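PDB 5CWQ: designed helical repeat protein from Synthetic construct, which has no known natural function, being a de novo computational design built to fold into a stacked array of antiparallel helices. Local coordinates for residues 41-46 with 71-76; 102-107 with 125-130; 118-123 with 168-173. All coordinates share one frame; numbering follows the deposited sequence.

Interaction 1 of 3, residues 41-46 with 71-76; sequences IEEARA and QRVLEE
Glu43 reaches across from helix 33-57 and passes at a slant over Val73 of helix 60-86. Its CB sits 3.8 Å from Val73 CG2. CG is placed anti to the carbonyl carbon (chi1 -70°), and the chain then runs out extended. The extended chain brings the carboxylate out beside Val73, towards Glu76. The first oxygen, Glu43 OE1, comes down beside the same methyl, 3.5 Å from Val73 CG2. One branch of the valine thus meets both the root and the tip of the glutamate. The other branch, Val73 CG1, turns to Ala44 and lies 4.1 Å from its CB.

The carboxylate also faces a like charge, since Glu43 OE1 and Glu76 OE1 are 4.5 Å apart. Two waters mediate between the acids. Water 1 donates to Glu43 OE2 and, at 2.7 Å, to Glu76 OE1. Water 2 donates to Glu43 OE1 at 2.9 Å and only weakly to Glu76 OE2. Positive charge is at hand: Arg72 makes a weak salt bridge to Glu76 OE2, and Arg28 pairs with Glu76 OE1. These arginines probably ease the repulsion between the two acids. Ser24 hydrogen-bonds Glu43 OE2 and helps fix the carboxylate.

The two segments run antiparallel at 162°, with axes 9.8 Å apart. Helix 5-30 packs against Glu43 through Leu17, Ala20 and Arg21. Helix 90-114 touches Ala44 through Leu102, so the pair lies between a preceding and a following helix.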
ATOM      1  N   ILE A  41       1.515   7.978  -5.803  1.00 30.90           N
ATOM      2  CA  ILE A  41       0.530   6.918  -5.604  1.00 30.21           C
ATOM      3  C   ILE A  41       0.190   6.282  -6.946  1.00 31.10           C
ATOM      4  O   ILE A  41       0.038   5.064  -7.047  1.00 30.70           O
ATOM      5  CB  ILE A  41      -0.762   7.447  -4.938  1.00 29.28           C
ATOM      6  CG1 ILE A  41      -0.470   7.887  -3.502  1.00 28.65           C
ATOM      7  CG2 ILE A  41      -1.859   6.373  -4.937  1.00 28.53           C
ATOM      8  CD1 ILE A  41      -1.609   8.637  -2.847  1.00 28.37           C
ATOM      9  N   GLU A  42       0.064   7.113  -7.974  1.00 33.57           N
ATOM     10  CA  GLU A  42      -0.249   6.629  -9.313  1.00 38.12           C
ATOM     11  C   GLU A  42       0.909   5.809  -9.872  1.00 34.40           C
ATOM     12  O   GLU A  42       0.695   4.786 -10.521  1.00 34.87           O
ATOM     13  CB  GLU A  42      -0.577   7.798 -10.244  1.00 48.53           C
ATOM     14  CG  GLU A  42      -1.833   8.556  -9.842  1.00 58.78           C
ATOM     15  CD  GLU A  42      -1.996   9.866 -10.590  1.00 69.44           C
ATOM     16  OE1 GLU A  42      -2.753  10.735 -10.108  1.00 72.39           O
ATOM     17  OE2 GLU A  42      -1.369  10.026 -11.660  1.00 74.29           O
ATOM     18  N   GLU A  43       2.134   6.260  -9.619  1.00 31.61           N
ATOM     19  CA  GLU A  43       3.316   5.504 -10.017  1.00 31.22           C
ATOM     20  C   GLU A  43       3.307   4.129  -9.363  1.00 29.97           C
ATOM     21  O   GLU A  43       3.532   3.116 -10.026  1.00 31.80           O
ATOM     22  CB  GLU A  43       4.597   6.252  -9.644  1.00 32.40           C
ATOM     23  CG  GLU A  43       4.852   7.496 -10.474  1.00 35.20           C
ATOM     24  CD  GLU A  43       6.188   8.142 -10.165  1.00 38.58           C
ATOM     25  OE1 GLU A  43       7.122   7.415  -9.768  1.00 39.86           O
ATOM     26  OE2 GLU A  43       6.304   9.377 -10.316  1.00 40.15           O
ATOM     27  N   ALA A  44       3.033   4.104  -8.063  1.00 27.89           N
ATOM     28  CA  ALA A  44       2.995   2.862  -7.301  1.00 27.56           C
ATOM     29  C   ALA A  44       1.930   1.906  -7.840  1.00 28.98           C
ATOM     30  O   ALA A  44       2.146   0.694  -7.893  1.00 28.72           O
ATOM     31  CB  ALA A  44       2.746   3.161  -5.827  1.00 26.63           C
ATOM     32  N   ARG A  45       0.784   2.453  -8.236  1.00 31.58           N
ATOM     33  CA  ARG A  45      -0.283   1.660  -8.845  1.00 34.65           C
ATOM     34  C   ARG A  45       0.198   1.007 -10.134  1.00 32.86           C
ATOM     35  O   ARG A  45      -0.049  -0.175 -10.376  1.00 31.44           O
ATOM     36  CB  ARG A  45      -1.506   2.531  -9.139  1.00 41.50           C
ATOM     37  CG  ARG A  45      -2.351   2.857  -7.924  1.00 48.41           C
ATOM     38  CD  ARG A  45      -3.330   3.981  -8.221  1.00 56.50           C
ATOM     39  NE  ARG A  45      -4.231   4.239  -7.101  1.00 63.37           N
ATOM     40  CZ  ARG A  45      -4.976   5.333  -6.972  1.00 69.96           C
ATOM     41  NH1 ARG A  45      -4.928   6.289  -7.891  1.00 73.43           N
ATOM     42  NH2 ARG A  45      -5.766   5.477  -5.916  1.00 71.15           N
ATOM     43  N   ALA A  46       0.880   1.793 -10.958  1.00 33.61           N
ATOM     44  CA  ALA A  46       1.407   1.312 -12.228  1.00 35.10           C
ATOM     45  C   ALA A  46       2.464   0.238 -11.999  1.00 35.53           C
ATOM     46  O   ALA A  46       2.498  -0.770 -12.705  1.00 36.58           O
ATOM     47  CB  ALA A  46       1.990   2.469 -13.029  1.00 35.86           C
ATOM     48  N   GLN A  71      11.176   0.293  -5.738  1.00 35.34           N
ATOM     49  CA  GLN A  71      12.143   0.820  -4.785  1.00 35.93           C
ATOM     50  C   GLN A  71      12.341   2.314  -5.004  1.00 35.99           C
ATOM     51  O   GLN A  71      12.539   3.071  -4.052  1.00 33.34           O
ATOM     52  CB  GLN A  71      13.481   0.086  -4.914  1.00 38.31           C
ATOM     53  CG  GLN A  71      14.553   0.559  -3.944  1.00 40.58           C
ATOM     54  CD  GLN A  71      14.168   0.335  -2.494  1.00 41.89           C
ATOM     55  OE1 GLN A  71      13.376  -0.556  -2.181  1.00 42.91           O
ATOM     56  NE2 GLN A  71      14.724   1.145  -1.601  1.00 41.96           N
ATOM     57  N   ARG A  72      12.282   2.726  -6.266  1.00 39.12           N
ATOM     58  CA  ARG A  72      12.468   4.125  -6.632  1.00 42.53           C
ATOM     59  C   ARG A  72      11.305   4.978  -6.129  1.00 37.06           C
ATOM     60  O   ARG A  72      11.517   6.036  -5.540  1.00 35.45           O
ATOM     61  CB  ARG A  72      12.616   4.259  -8.150  1.00 52.01           C
ATOM     62  CG  ARG A  72      12.812   5.687  -8.634  1.00 62.19           C
ATOM     63  CD  ARG A  72      13.086   5.734 -10.128  1.00 73.09           C
ATOM     64  NE  ARG A  72      13.072   7.099 -10.646  1.00 82.32           N
ATOM     65  CZ  ARG A  72      13.303   7.422 -11.915  1.00 90.29           C
ATOM     66  NH1 ARG A  72      13.569   6.477 -12.807  1.00 93.47           N
ATOM     67  NH2 ARG A  72      13.268   8.693 -12.294  1.00 92.94           N
ATOM     68  N   VAL A  73      10.081   4.510  -6.359  1.00 34.62           N
ATOM     69  CA  VAL A  73       8.888   5.203  -5.877  1.00 32.08           C
ATOM     70  C   VAL A  73       8.926   5.299  -4.356  1.00 29.79           C
ATOM     71  O   VAL A  73       8.592   6.334  -3.780  1.00 28.89           O
ATOM     72  CB  VAL A  73       7.595   4.481  -6.318  1.00 31.57           C
ATOM     73  CG1 VAL A  73       6.361   5.133  -5.699  1.00 30.71           C
ATOM     74  CG2 VAL A  73       7.480   4.482  -7.828  1.00 32.95           C
ATOM     75  N   LEU A  74       9.338   4.206  -3.721  1.00 29.26           N
ATOM     76  CA  LEU A  74       9.462   4.142  -2.273  1.00 30.20           C
ATOM     77  C   LEU A  74      10.387   5.235  -1.740  1.00 31.08           C
ATOM     78  O   LEU A  74      10.023   5.977  -0.828  1.00 31.40           O
ATOM     79  CB  LEU A  74       9.977   2.761  -1.859  1.00 33.63           C
ATOM     80  CG  LEU A  74      10.414   2.571  -0.406  1.00 38.21           C
ATOM     81  CD1 LEU A  74       9.294   2.929   0.544  1.00 37.99           C
ATOM     82  CD2 LEU A  74      10.862   1.138  -0.182  1.00 41.53           C
ATOM     83  N   GLU A  75      11.578   5.333  -2.319  1.00 33.00           N
ATOM     84  CA  GLU A  75      12.570   6.304  -1.876  1.00 35.84           C
ATOM     85  C   GLU A  75      12.104   7.740  -2.113  1.00 35.05           C
ATOM     86  O   GLU A  75      12.349   8.624  -1.289  1.00 33.97           O
ATOM     87  CB  GLU A  75      13.899   6.051  -2.587  1.00 40.29           C
ATOM     88  CG  GLU A  75      14.588   4.773  -2.123  1.00 44.85           C
ATOM     89  CD  GLU A  75      15.647   4.274  -3.087  1.00 50.60           C
ATOM     90  OE1 GLU A  75      15.703   4.769  -4.231  1.00 52.97           O
ATOM     91  OE2 GLU A  75      16.425   3.376  -2.699  1.00 52.71           O
ATOM     92  N   GLU A  76      11.425   7.972  -3.232  1.00 35.13           N
ATOM     93  CA  GLU A  76      10.888   9.297  -3.524  1.00 34.85           C
ATOM     94  C   GLU A  76       9.779   9.654  -2.540  1.00 30.23           C
ATOM     95  O   GLU A  76       9.714  10.781  -2.050  1.00 28.58           O
ATOM     96  CB  GLU A  76      10.366   9.368  -4.962  1.00 38.40           C
ATOM     97  CG  GLU A  76      11.470   9.357  -6.008  1.00 43.48           C
ATOM     98  CD  GLU A  76      10.952   9.525  -7.426  1.00 47.62           C
ATOM     99  OE1 GLU A  76       9.910  10.190  -7.615  1.00 48.51           O
ATOM    100  OE2 GLU A  76      11.592   8.989  -8.355  1.00 49.77           O
TER
HETATM  101  O   HOH W   1       8.634  10.289  -9.987  1.00 39.41           O
HETATM  102  O   HOH W   2       9.881   6.864 -10.448  1.00 51.08           O

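Interaction 2 of 3, residues 102-107 with 125-130; sequences LAVLAL and EKAQRV
Val104 points from helix 90-114 toward helix 117-144, and its two methyls divide the work. CG1 is anti to the backbone N (chi1 169°) and bears on Ala127. It lies 3.6 Å from the backbone Ala127 N and 3.7 Å from Ala127 CB. CG2 takes the neighbouring residue and meets Lys126 CB at 3.8 Å. The fork of the valine therefore spans two successive residues of the facing helix. The Val104 and Lys126 side chains cross obliquely. Ala127 offers a single methyl, and its small size is consistent with Val104 CG1 reaching the backbone N. The CA atoms of Val104 and Ala127 are the nearest pair, 6.2 Å apart.

This is the packing of a helical hairpin in an alpha-helical repeat array. Helices 90-114 and 117-144 follow each other in the chain. Their segments run antiparallel at 162°, with axes 9.5 Å apart.

Farther along, Leu107 crosses the lysine chain at a slant, its CD1 approaching Lys126 CD at 4.1 Å. The lysine leaves its CB pointing at the other helix, but its chain then leads away. It is extended as far as CE and bends only at chi4 (61°), which turns NZ at the very end. What the leucine and valine touch is thus the aliphatic part of Lys126, and the ammonium takes no part in the contact.

Leu107 also packs on Ser67, Ala70 and Gln71 of helix 60-86. Ala127 also touches Ala163 and Leu164 of helix 147-171.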
ATOM      1  N   LEU A 102       2.028   1.025  -0.915  1.00 27.07           N
ATOM      2  CA  LEU A 102       1.698   0.372  -2.175  1.00 28.59           C
ATOM      3  C   LEU A 102       2.966  -0.104  -2.882  1.00 28.51           C
ATOM      4  O   LEU A 102       2.974  -1.156  -3.520  1.00 29.07           O
ATOM      5  CB  LEU A 102       0.902   1.316  -3.079  1.00 31.77           C
ATOM      6  CG  LEU A 102       0.369   0.734  -4.394  1.00 34.99           C
ATOM      7  CD1 LEU A 102      -0.402  -0.562  -4.175  1.00 34.41           C
ATOM      8  CD2 LEU A 102      -0.518   1.750  -5.099  1.00 37.36           C
ATOM      9  N   ALA A 103       4.040   0.671  -2.757  1.00 28.35           N
ATOM     10  CA  ALA A 103       5.328   0.286  -3.323  1.00 28.93           C
ATOM     11  C   ALA A 103       5.879  -0.946  -2.612  1.00 29.31           C
ATOM     12  O   ALA A 103       6.440  -1.838  -3.249  1.00 30.06           O
ATOM     13  CB  ALA A 103       6.314   1.437  -3.227  1.00 29.32           C
ATOM     14  N   VAL A 104       5.721  -0.985  -1.290  1.00 28.88           N
ATOM     15  CA  VAL A 104       6.153  -2.129  -0.489  1.00 29.21           C
ATOM     16  C   VAL A 104       5.369  -3.378  -0.876  1.00 29.21           C
ATOM     17  O   VAL A 104       5.923  -4.476  -0.920  1.00 31.94           O
ATOM     18  CB  VAL A 104       5.981  -1.862   1.030  1.00 29.22           C
ATOM     19  CG1 VAL A 104       6.171  -3.139   1.843  1.00 29.41           C
ATOM     20  CG2 VAL A 104       6.958  -0.801   1.502  1.00 29.72           C
ATOM     21  N   LEU A 105       4.079  -3.210  -1.146  1.00 26.86           N
ATOM     22  CA  LEU A 105       3.241  -4.330  -1.547  1.00 26.88           C
ATOM     23  C   LEU A 105       3.751  -4.892  -2.870  1.00 27.20           C
ATOM     24  O   LEU A 105       3.796  -6.107  -3.065  1.00 26.37           O
ATOM     25  CB  LEU A 105       1.778  -3.902  -1.669  1.00 27.82           C
ATOM     26  CG  LEU A 105       0.792  -4.994  -2.099  1.00 28.92           C
ATOM     27  CD1 LEU A 105       0.764  -6.137  -1.096  1.00 28.62           C
ATOM     28  CD2 LEU A 105      -0.598  -4.413  -2.271  1.00 29.86           C
ATOM     29  N   ALA A 106       4.141  -3.997  -3.772  1.00 28.41           N
ATOM     30  CA  ALA A 106       4.709  -4.403  -5.048  1.00 29.75           C
ATOM     31  C   ALA A 106       6.006  -5.177  -4.824  1.00 29.08           C
ATOM     32  O   ALA A 106       6.244  -6.194  -5.473  1.00 29.40           O
ATOM     33  CB  ALA A 106       4.953  -3.190  -5.935  1.00 30.97           C
ATOM     34  N   LEU A 107       6.833  -4.702  -3.894  1.00 28.18           N
ATOM     35  CA  LEU A 107       8.082  -5.384  -3.567  1.00 29.78           C
ATOM     36  C   LEU A 107       7.816  -6.780  -3.010  1.00 30.54           C
ATOM     37  O   LEU A 107       8.553  -7.723  -3.296  1.00 31.75           O
ATOM     38  CB  LEU A 107       8.901  -4.573  -2.559  1.00 30.17           C
ATOM     39  CG  LEU A 107       9.516  -3.262  -3.055  1.00 30.23           C
ATOM     40  CD1 LEU A 107      10.110  -2.487  -1.889  1.00 30.80           C
ATOM     41  CD2 LEU A 107      10.575  -3.520  -4.112  1.00 31.25           C
ATOM     42  N   GLU A 125       9.705  -6.262   6.525  1.00 42.82           N
ATOM     43  CA  GLU A 125      10.267  -5.285   7.449  1.00 43.98           C
ATOM     44  C   GLU A 125       9.854  -3.870   7.057  1.00 39.85           C
ATOM     45  O   GLU A 125       9.534  -3.048   7.915  1.00 39.13           O
ATOM     46  CB  GLU A 125      11.791  -5.404   7.486  1.00 49.29           C
ATOM     47  CG  GLU A 125      12.286  -6.706   8.102  1.00 54.96           C
ATOM     48  CD  GLU A 125      13.751  -6.982   7.821  1.00 60.12           C
ATOM     49  OE1 GLU A 125      14.397  -6.165   7.131  1.00 60.21           O
ATOM     50  OE2 GLU A 125      14.257  -8.023   8.290  1.00 63.97           O
ATOM     51  N   LYS A 126       9.864  -3.590   5.756  1.00 37.67           N
ATOM     52  CA  LYS A 126       9.420  -2.296   5.250  1.00 36.94           C
ATOM     53  C   LYS A 126       7.926  -2.101   5.501  1.00 35.93           C
ATOM     54  O   LYS A 126       7.480  -1.002   5.833  1.00 38.38           O
ATOM     55  CB  LYS A 126       9.721  -2.169   3.754  1.00 36.13           C
ATOM     56  CG  LYS A 126      11.202  -2.026   3.428  1.00 38.64           C
ATOM     57  CD  LYS A 126      11.419  -1.851   1.932  1.00 39.62           C
ATOM     58  CE  LYS A 126      12.882  -1.623   1.601  1.00 43.64           C
ATOM     59  NZ  LYS A 126      13.731  -2.768   2.025  1.00 47.18           N
ATOM     60  N   ALA A 127       7.160  -3.176   5.339  1.00 32.16           N
ATOM     61  CA  ALA A 127       5.723  -3.140   5.579  1.00 28.89           C
ATOM     62  C   ALA A 127       5.429  -2.879   7.049  1.00 29.40           C
ATOM     63  O   ALA A 127       4.502  -2.141   7.386  1.00 27.27           O
ATOM     64  CB  ALA A 127       5.077  -4.446   5.136  1.00 28.63           C
ATOM     65  N   GLN A 128       6.217  -3.493   7.925  1.00 32.68           N
ATOM     66  CA  GLN A 128       6.055  -3.288   9.357  1.00 36.54           C
ATOM     67  C   GLN A 128       6.376  -1.840   9.719  1.00 37.04           C
ATOM     68  O   GLN A 128       5.699  -1.238  10.552  1.00 37.29           O
ATOM     69  CB  GLN A 128       6.947  -4.251  10.145  1.00 41.59           C
ATOM     70  CG  GLN A 128       6.785  -4.162  11.660  1.00 46.80           C
ATOM     71  CD  GLN A 128       5.374  -4.482  12.122  1.00 49.97           C
ATOM     72  OE1 GLN A 128       4.693  -5.328  11.541  1.00 50.78           O
ATOM     73  NE2 GLN A 128       4.926  -3.801  13.171  1.00 51.80           N
ATOM     74  N   ARG A 129       7.405  -1.286   9.083  1.00 38.79           N
ATOM     75  CA  ARG A 129       7.812   0.094   9.332  1.00 43.45           C
ATOM     76  C   ARG A 129       6.703   1.079   8.976  1.00 36.98           C
ATOM     77  O   ARG A 129       6.286   1.881   9.810  1.00 36.32           O
ATOM     78  CB  ARG A 129       9.073   0.439   8.537  1.00 55.64           C
ATOM     79  CG  ARG A 129      10.361  -0.140   9.102  1.00 70.91           C
ATOM     80  CD  ARG A 129      11.513   0.062   8.126  1.00 83.65           C
ATOM     81  NE  ARG A 129      12.756  -0.556   8.580  1.00 96.37           N
ATOM     82  CZ  ARG A 129      13.870  -0.614   7.856  1.00105.15           C
ATOM     83  NH1 ARG A 129      13.904  -0.096   6.635  1.00106.19           N
ATOM     84  NH2 ARG A 129      14.954  -1.195   8.352  1.00110.27           N
ATOM     85  N   VAL A 130       6.233   1.018   7.736  1.00 33.31           N
ATOM     86  CA  VAL A 130       5.228   1.958   7.260  1.00 32.47           C
ATOM     87  C   VAL A 130       3.923   1.778   8.037  1.00 30.09           C
ATOM     88  O   VAL A 130       3.185   2.741   8.261  1.00 29.22           O
ATOM     89  CB  VAL A 130       4.973   1.793   5.741  1.00 32.91           C
ATOM     90  CG1 VAL A 130       4.372   0.432   5.435  1.00 33.70           C
ATOM     91  CG2 VAL A 130       4.077   2.907   5.224  1.00 32.44           C
TER

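Interaction 3 of 3, residues 118-123 with 168-173; sequences EEAERA and ACCRGN
The C-terminal end of helix 147-171, where the chain turns into the next helix, is joined here to the beginning of helix 117-144. Gly172 leaves the helix with positive phi, and Asn173 then serves as N-cap of helix 174-201, its OD1 bonded to Glu176 N.

Arg171 and Glu121 carry the contact. Glu121 CG is anti to the backbone N (chi1 -168°), and a bend at chi2 swings the carboxylate toward the arginine. Glu121 OE1 lies over one face of the guanidinium, toward its rim, 2.9 Å from Arg171 NE and 3.2 Å from Arg171 CZ. The carboxylate and guanidinium planes are 65° apart. Arg171 NH1 makes a weak hydrogen bond to Ser117 OG, and NE has a long, weak ion pair with Glu176. Nearer the backbone, Ala120 CB meets Arg171 CD at 4.4 Å and Cys170 SG at 4.5 Å. That sulfur is in a disulfide with Cys112, which ties helix 147-171 to helix 90-114.

Replacing Arg171 by an alanine here would probably leave Glu121 without its positive partner, close to the like charge of Glu176, and take away the Arg171 CD contact of Ala120.

Because the oxygen stands well out of the guanidinium plane, no N-H points at it. The salt bridge therefore rests on charge alone, and would probably tolerate some turning of the guanidinium.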
ATOM      1  N   GLU A 118      14.561 -14.085   1.281  1.00 84.59           N
ATOM      2  CA  GLU A 118      15.297 -12.998   1.918  1.00 85.98           C
ATOM      3  C   GLU A 118      14.768 -11.655   1.431  1.00 76.37           C
ATOM      4  O   GLU A 118      14.605 -10.716   2.211  1.00 76.36           O
ATOM      5  CB  GLU A 118      16.797 -13.120   1.632  1.00 96.04           C
ATOM      6  CG  GLU A 118      17.651 -12.013   2.247  1.00104.13           C
ATOM      7  CD  GLU A 118      17.574 -11.976   3.763  1.00110.98           C
ATOM      8  OE1 GLU A 118      17.213 -13.006   4.370  1.00114.36           O
ATOM      9  OE2 GLU A 118      17.875 -10.914   4.347  1.00112.50           O
ATOM     10  N   GLU A 119      14.504 -11.573   0.131  1.00 67.48           N
ATOM     11  CA  GLU A 119      13.938 -10.373  -0.469  1.00 59.10           C
ATOM     12  C   GLU A 119      12.519 -10.137   0.047  1.00 50.15           C
ATOM     13  O   GLU A 119      12.055  -8.999   0.135  1.00 46.20           O
ATOM     14  CB  GLU A 119      13.938 -10.498  -1.992  1.00 61.27           C
ATOM     15  CG  GLU A 119      13.553  -9.235  -2.740  1.00 64.12           C
ATOM     16  CD  GLU A 119      13.595  -9.425  -4.246  1.00 68.75           C
ATOM     17  OE1 GLU A 119      13.796 -10.574  -4.693  1.00 71.37           O
ATOM     18  OE2 GLU A 119      13.430  -8.430  -4.983  1.00 69.70           O
ATOM     19  N   ALA A 120      11.839 -11.227   0.387  1.00 47.62           N
ATOM     20  CA  ALA A 120      10.475 -11.157   0.893  1.00 45.67           C
ATOM     21  C   ALA A 120      10.457 -10.653   2.329  1.00 48.15           C
ATOM     22  O   ALA A 120       9.552  -9.917   2.726  1.00 45.16           O
ATOM     23  CB  ALA A 120       9.806 -12.519   0.800  1.00 45.04           C
ATOM     24  N   GLU A 121      11.460 -11.048   3.106  1.00 55.04           N
ATOM     25  CA  GLU A 121      11.537 -10.647   4.505  1.00 61.09           C
ATOM     26  C   GLU A 121      11.857  -9.160   4.621  1.00 55.46           C
ATOM     27  O   GLU A 121      11.349  -8.480   5.511  1.00 53.62           O
ATOM     28  CB  GLU A 121      12.587 -11.474   5.249  1.00 73.35           C
ATOM     29  CG  GLU A 121      12.540 -11.316   6.765  1.00 82.63           C
ATOM     30  CD  GLU A 121      11.220 -11.776   7.366  1.00 87.93           C
ATOM     31  OE1 GLU A 121      10.494 -12.548   6.704  1.00 88.65           O
ATOM     32  OE2 GLU A 121      10.910 -11.360   8.502  1.00 90.61           O
ATOM     33  N   ARG A 122      12.698  -8.657   3.721  1.00 53.60           N
ATOM     34  CA  ARG A 122      13.011  -7.233   3.689  1.00 54.15           C
ATOM     35  C   ARG A 122      11.756  -6.416   3.407  1.00 46.54           C
ATOM     36  O   ARG A 122      11.560  -5.347   3.983  1.00 45.49           O
ATOM     37  CB  ARG A 122      14.080  -6.933   2.637  1.00 63.18           C
ATOM     38  CG  ARG A 122      15.481  -7.376   3.033  1.00 75.71           C
ATOM     39  CD  ARG A 122      16.538  -6.800   2.102  1.00 86.27           C
ATOM     40  NE  ARG A 122      16.561  -5.339   2.134  1.00 94.50           N
ATOM     41  CZ  ARG A 122      17.469  -4.587   1.519  1.00101.94           C
ATOM     42  NH1 ARG A 122      18.446  -5.149   0.819  1.00105.57           N
ATOM     43  NH2 ARG A 122      17.402  -3.265   1.609  1.00103.57           N
ATOM     44  N   ALA A 123      10.911  -6.927   2.518  1.00 41.46           N
ATOM     45  CA  ALA A 123       9.650  -6.271   2.198  1.00 36.84           C
ATOM     46  C   ALA A 123       8.730  -6.267   3.414  1.00 36.60           C
ATOM     47  O   ALA A 123       8.000  -5.304   3.652  1.00 34.23           O
ATOM     48  CB  ALA A 123       8.978  -6.960   1.023  1.00 34.00           C
ATOM     49  N   ALA A 168       3.909 -13.352   4.489  1.00 34.49           N
ATOM     50  CA  ALA A 168       3.638 -14.416   5.450  1.00 35.38           C
ATOM     51  C   ALA A 168       3.137 -15.671   4.745  1.00 37.54           C
ATOM     52  O   ALA A 168       3.453 -16.794   5.147  1.00 38.62           O
ATOM     53  CB  ALA A 168       2.621 -13.951   6.485  1.00 34.39           C
ATOM     54  N   CYS A 169       2.370 -15.472   3.680  1.00 38.02           N
ATOM     55  CA  CYS A 169       1.800 -16.580   2.928  1.00 39.16           C
ATOM     56  C   CYS A 169       2.845 -17.294   2.072  1.00 38.44           C
ATOM     57  O   CYS A 169       2.926 -18.523   2.088  1.00 39.35           O
ATOM     58  CB  CYS A 169       0.654 -16.083   2.044  1.00 39.19           C
ATOM     59  SG  CYS A 169      -0.054 -17.351   0.977  1.00 62.23           S
ATOM     60  N   CYS A 170       3.644 -16.536   1.326  1.00 36.41           N
ATOM     61  CA  CYS A 170       4.586 -17.152   0.397  1.00 36.15           C
ATOM     62  C   CYS A 170       5.829 -17.677   1.122  1.00 38.04           C
ATOM     63  O   CYS A 170       6.542 -18.527   0.590  1.00 37.86           O
ATOM     64  CB  CYS A 170       4.979 -16.167  -0.712  1.00 34.59           C
ATOM     65  SG  CYS A 170       6.079 -14.822  -0.224  1.00 40.48           S
ATOM     66  N   ARG A 171       6.073 -17.184   2.336  1.00 40.60           N
ATOM     67  CA  ARG A 171       7.158 -17.695   3.177  1.00 44.96           C
ATOM     68  C   ARG A 171       6.695 -18.870   4.031  1.00 43.89           C
ATOM     69  O   ARG A 171       7.511 -19.601   4.590  1.00 43.52           O
ATOM     70  CB  ARG A 171       7.714 -16.599   4.091  1.00 51.58           C
ATOM     71  CG  ARG A 171       9.023 -15.989   3.618  1.00 58.90           C
ATOM     72  CD  ARG A 171       9.447 -14.814   4.493  1.00 66.34           C
ATOM     73  NE  ARG A 171       9.310 -15.102   5.920  1.00 73.70           N
ATOM     74  CZ  ARG A 171      10.232 -15.706   6.664  1.00 79.68           C
ATOM     75  NH1 ARG A 171      11.382 -16.102   6.132  1.00 81.73           N
ATOM     76  NH2 ARG A 171      10.000 -15.918   7.952  1.00 82.11           N
ATOM     77  N   GLY A 172       5.381 -19.038   4.143  1.00 44.17           N
ATOM     78  CA  GLY A 172       4.815 -20.114   4.933  1.00 46.99           C
ATOM     79  C   GLY A 172       4.955 -19.882   6.427  1.00 50.50           C
ATOM     80  O   GLY A 172       4.855 -20.822   7.217  1.00 53.27           O
ATOM     81  N   ASN A 173       5.184 -18.631   6.814  1.00 51.01           N
ATOM     82  CA  ASN A 173       5.358 -18.279   8.219  1.00 52.76           C
ATOM     83  C   ASN A 173       4.015 -18.066   8.908  1.00 53.94           C
ATOM     84  O   ASN A 173       3.303 -17.103   8.615  1.00 51.45           O
ATOM     85  CB  ASN A 173       6.217 -17.020   8.347  1.00 53.57           C
ATOM     86  CG  ASN A 173       6.724 -16.803   9.758  1.00 56.09           C
ATOM     87  OD1 ASN A 173       6.002 -16.308  10.622  1.00 55.02           O
ATOM     88  ND2 ASN A 173       7.975 -17.179   9.998  1.00 59.23           N
TER

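The three contacts follow the array of helices from the N-terminal side onward. Interaction 1 joins helices 33-57 and 60-86, and closes before interaction 2 opens. Interaction 2 joins the next two, 90-114 and 117-144. Their centres are 11 Å apart, and they touch where Leu102 packs on Ala44 and Leu74 on Lys126. Interaction 3 shares helix 117-144 with interaction 2 but pairs it with helix 147-171. Their segments alternate along the chain, and the centres are 12 Å apart. Here Val104 packs on the backbone of Ala123. Interactions 1 and 3 do not touch, with centres 21 Å apart. These helices thus pack on more than one neighbour, which knits the repeat array together.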